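Local coordinates for xylose isomerase domain protein TIM barrel (Planctomyces limnophilus, PDB 3TVA) that binds a magnesium ion in a TIM barrel of the xylose isomerase-like family and is probably an isomerase, its substrate not established here, at residues Gln66-Phe74 / Phe110-Leu121. Sequence-based numbering, arbitrary orientation. Where two conformers were deposited one is given.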
loop_
_atom_site.group_PDB
_atom_site.type_symbol
_atom_site.label_atom_id
_atom_site.label_comp_id
_atom_site.label_asym_id
_atom_site.label_seq_id
_atom_site.Cartn_x
_atom_site.Cartn_y
_atom_site.Cartn_z
ATOM N N GLN A 66 -12.503 5.298 10.122
ATOM C CA GLN A 66 -11.460 4.489 10.746
ATOM C C GLN A 66 -10.198 4.428 9.872
ATOM O O GLN A 66 -10.275 4.160 8.676
ATOM C CB GLN A 66 -11.999 3.074 11.014
ATOM C CG GLN A 66 -11.024 2.140 11.720
ATOM C CD GLN A 66 -11.476 0.665 11.668
ATOM O OE1 GLN A 66 -12.567 0.343 11.177
ATOM N NE2 GLN A 66 -10.625 -0.230 12.167
ATOM N N VAL A 67 -9.038 4.667 10.481
ATOM C CA VAL A 67 -7.757 4.634 9.778
ATOM C C VAL A 67 -7.139 3.250 9.926
ATOM O O VAL A 67 -6.842 2.822 11.032
ATOM C CB VAL A 67 -6.781 5.665 10.384
ATOM C CG1 VAL A 67 -5.441 5.654 9.626
ATOM C CG2 VAL A 67 -7.416 7.056 10.388
ATOM N N THR A 68 -7.073 2.514 8.823
ATOM C CA THR A 68 -6.578 1.138 8.808
ATOM C C THR A 68 -5.060 0.929 8.659
ATOM O O THR A 68 -4.502 0.011 9.234
ATOM C CB THR A 68 -7.375 0.285 7.812
ATOM O OG1 THR A 68 -7.193 0.808 6.493
ATOM C CG2 THR A 68 -8.876 0.331 8.171
ATOM N N VAL A 69 -4.411 1.758 7.851
ATOM C CA VAL A 69 -2.972 1.667 7.643
ATOM C C VAL A 69 -2.420 3.076 7.433
ATOM O O VAL A 69 -3.058 3.914 6.789
ATOM C CB VAL A 69 -2.588 0.823 6.374
ATOM C CG1 VAL A 69 -1.077 0.676 6.273
ATOM C CG2 VAL A 69 -3.255 -0.575 6.349
ATOM N N ILE A 70 -1.237 3.345 7.981
ATOM C CA ILE A 70 -0.535 4.583 7.668
ATOM C C ILE A 70 0.729 4.280 6.854
ATOM O O ILE A 70 1.581 3.514 7.287
ATOM C CB ILE A 70 -0.213 5.398 8.950
ATOM C CG1 ILE A 70 -1.537 5.898 9.560
ATOM C CG2 ILE A 70 0.733 6.553 8.605
ATOM C CD1 ILE A 70 -1.427 6.532 10.928
ATOM N N PHE A 71 0.840 4.872 5.671
ATOM C CA PHE A 71 1.898 4.513 4.729
ATOM C C PHE A 71 3.101 5.437 4.815
ATOM O O PHE A 71 2.952 6.648 4.903
ATOM C CB PHE A 71 1.348 4.510 3.285
ATOM C CG PHE A 71 1.166 3.131 2.714
ATOM C CD1 PHE A 71 0.007 2.414 2.952
ATOM C CD2 PHE A 71 2.170 2.540 1.960
ATOM C CE1 PHE A 71 -0.156 1.134 2.438
ATOM C CE2 PHE A 71 2.016 1.266 1.449
ATOM C CZ PHE A 71 0.849 0.563 1.688
ATOM N N GLY A 72 4.297 4.862 4.791
ATOM C CA GLY A 72 5.498 5.665 4.679
ATOM C C GLY A 72 5.754 6.142 3.260
ATOM O O GLY A 72 5.333 5.521 2.290
ATOM N N GLY A 73 6.444 7.264 3.149
ATOM C CA GLY A 73 6.929 7.788 1.883
ATOM C C GLY A 73 7.990 8.786 2.300
ATOM O O GLY A 73 7.923 9.321 3.411
ATOM N N PHE A 74 8.964 9.052 1.436
ATOM C CA PHE A 74 10.155 9.761 1.884
ATOM C C PHE A 74 10.640 10.732 0.838
ATOM O O PHE A 74 10.364 10.563 -0.351
ATOM C CB PHE A 74 11.286 8.768 2.181
ATOM C CG PHE A 74 10.852 7.566 2.970
ATOM C CD1 PHE A 74 10.682 7.646 4.340
ATOM C CD2 PHE A 74 10.613 6.356 2.340
ATOM C CE1 PHE A 74 10.283 6.525 5.076
ATOM C CE2 PHE A 74 10.213 5.239 3.065
ATOM C CZ PHE A 74 10.048 5.328 4.435
ATOM N N PHE A 110 3.795 7.882 15.275
ATOM C CA PHE A 110 2.609 8.645 14.888
ATOM C C PHE A 110 1.367 7.753 14.774
ATOM O O PHE A 110 0.283 8.105 15.278
ATOM C CB PHE A 110 2.878 9.359 13.557
ATOM C CG PHE A 110 1.708 10.161 13.034
ATOM C CD1 PHE A 110 0.823 9.608 12.118
ATOM C CD2 PHE A 110 1.521 11.478 13.432
ATOM C CE1 PHE A 110 -0.249 10.342 11.618
ATOM C CE2 PHE A 110 0.448 12.224 12.936
ATOM C CZ PHE A 110 -0.439 11.650 12.032
ATOM N N ALA A 111 1.514 6.604 14.111
ATOM C CA ALA A 111 0.402 5.655 13.974
ATOM C C ALA A 111 -0.099 5.159 15.348
ATOM O O ALA A 111 -1.297 4.972 15.560
ATOM C CB ALA A 111 0.818 4.461 13.107
ATOM N N SER A 112 0.828 4.955 16.276
ATOM C CA SER A 112 0.461 4.565 17.639
ATOM C C SER A 112 -0.366 5.647 18.368
ATOM O O SER A 112 -1.359 5.346 19.015
ATOM C CB SER A 112 1.719 4.221 18.441
ATOM O OG SER A 112 1.379 3.848 19.756
ATOM N N TRP A 113 0.040 6.904 18.249
ATOM C CA TRP A 113 -0.721 8.014 18.820
ATOM C C TRP A 113 -2.106 8.159 18.165
ATOM O O TRP A 113 -3.085 8.499 18.816
ATOM C CB TRP A 113 0.074 9.309 18.674
ATOM C CG TRP A 113 1.357 9.342 19.443
ATOM C CD1 TRP A 113 1.579 8.831 20.695
ATOM C CD2 TRP A 113 2.604 9.929 19.021
ATOM N NE1 TRP A 113 2.883 9.072 21.079
ATOM C CE2 TRP A 113 3.533 9.736 20.070
ATOM C CE3 TRP A 113 3.020 10.607 17.867
ATOM C CZ2 TRP A 113 4.864 10.193 19.992
ATOM C CZ3 TRP A 113 4.339 11.059 17.790
ATOM C CH2 TRP A 113 5.244 10.851 18.850
ATOM N N VAL A 114 -2.177 7.876 16.872
ATOM C CA VAL A 114 -3.429 7.916 16.127
ATOM C C VAL A 114 -4.340 6.742 16.498
ATOM O O VAL A 114 -5.564 6.864 16.441
ATOM C CB VAL A 114 -3.156 7.946 14.588
ATOM C CG1 VAL A 114 -4.401 7.626 13.785
ATOM C CG2 VAL A 114 -2.610 9.319 14.184
ATOM N N GLY A 115 -3.746 5.620 16.899
ATOM C CA GLY A 115 -4.519 4.433 17.227
ATOM C C GLY A 115 -4.650 3.474 16.051
ATOM O O GLY A 115 -5.527 2.611 16.034
ATOM N N CYS A 116 -3.778 3.624 15.059
ATOM C CA CYS A 116 -3.803 2.768 13.875
ATOM C C CYS A 116 -2.855 1.570 14.037
ATOM O O CYS A 116 -1.666 1.750 14.302
ATOM C CB CYS A 116 -3.395 3.585 12.650
ATOM S SG CYS A 116 -3.303 2.632 11.139
ATOM N N PRO A 117 -3.389 0.342 13.887
ATOM C CA PRO A 117 -2.726 -0.959 14.104
ATOM C C PRO A 117 -1.639 -1.314 13.081
ATOM O O PRO A 117 -0.954 -2.332 13.241
ATOM C CB PRO A 117 -3.892 -1.966 14.081
ATOM C CG PRO A 117 -4.874 -1.342 13.146
ATOM C CD PRO A 117 -4.767 0.167 13.384
ATOM N N ALA A 118 -1.546 -0.566 11.986
ATOM C CA ALA A 118 -0.640 -0.978 10.927
ATOM C C ALA A 118 0.029 0.175 10.198
ATOM O O ALA A 118 -0.558 1.243 10.009
ATOM C CB ALA A 118 -1.387 -1.882 9.924
ATOM N N ILE A 119 1.270 -0.058 9.781
ATOM C CA ILE A 119 1.960 0.869 8.899
ATOM C C ILE A 119 2.355 0.143 7.621
ATOM O O ILE A 119 2.467 -1.085 7.604
ATOM C CB ILE A 119 3.217 1.494 9.558
ATOM C CG1 ILE A 119 4.205 0.412 9.982
ATOM C CG2 ILE A 119 2.825 2.399 10.743
ATOM C CD1 ILE A 119 5.385 0.974 10.782
ATOM N N GLY A 120 2.655 0.884 6.567
ATOM C CA GLY A 120 2.947 0.207 5.319
ATOM C C GLY A 120 4.031 0.948 4.583
ATOM O O GLY A 120 4.285 2.122 4.828
ATOM N N LEU A 121 4.723 0.185 3.744
ATOM C CA LEU A 121 5.965 0.606 3.127
ATOM C C LEU A 121 6.175 -0.115 1.798
ATOM O O LEU A 121 6.037 -1.342 1.749
ATOM C CB LEU A 121 7.090 0.208 4.090
ATOM C CG LEU A 121 8.562 0.114 3.691
ATOM C CD1 LEU A 121 9.209 1.488 3.672
ATOM C CD2 LEU A 121 9.286 -0.801 4.663
#
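Ile70 reaches from its strand to the helix end at 110-114, where its CD1 packs against the backbone and methyl of Ala111, 3.7 Å from Ala111 CA. Ile70 CD1 also meets the edge of the Phe110 ring, 4.0 Å from Phe110 CD1, and lies against Cys116 CB. Ile70 CG1 lies anti to its own carbonyl carbon (chi1 -67°) and the chain is extended beyond it, which carries CD1 out to the helix. Strands 66-71 and 118-121 run parallel, joined by three backbone hydrogen bonds: Ile70 N to Ala118 O, Gly120 N to Ile70 O, and Gly72 N to Gly120 O, the last short at 2.7 Å and nearly straight. They are neighbouring strands of the TIM barrel, and the connection between them includes helix 97-114, which packs on the outside of the pair, so this is a beta-alpha-beta crossover with Ile70 facing the helix layer. A Schellman motif with Gly115 at C-prime ends the helix, and Cys116 then turns its SG back under the strand, 3.5 Å from Thr68 O. On the barrel interior, Gly120 CA sits over one face of the Phe71 ring in a CH-pi contact, 4.0 Å from the ring centroid and 6° off its normal; having no side chain, Gly120 lets the ring lie this close. Phe71 also touches Glu158 and His211, two of the magnesium ligands, and an alanine in its place would probably strip the cover from one side of Gly120 and take away the ring that packs against Glu158 and His211. Packing is looser on the solvent side, where the exposed Pro117 brings its ring no nearer than 4.1 Å, CD to Val67 O.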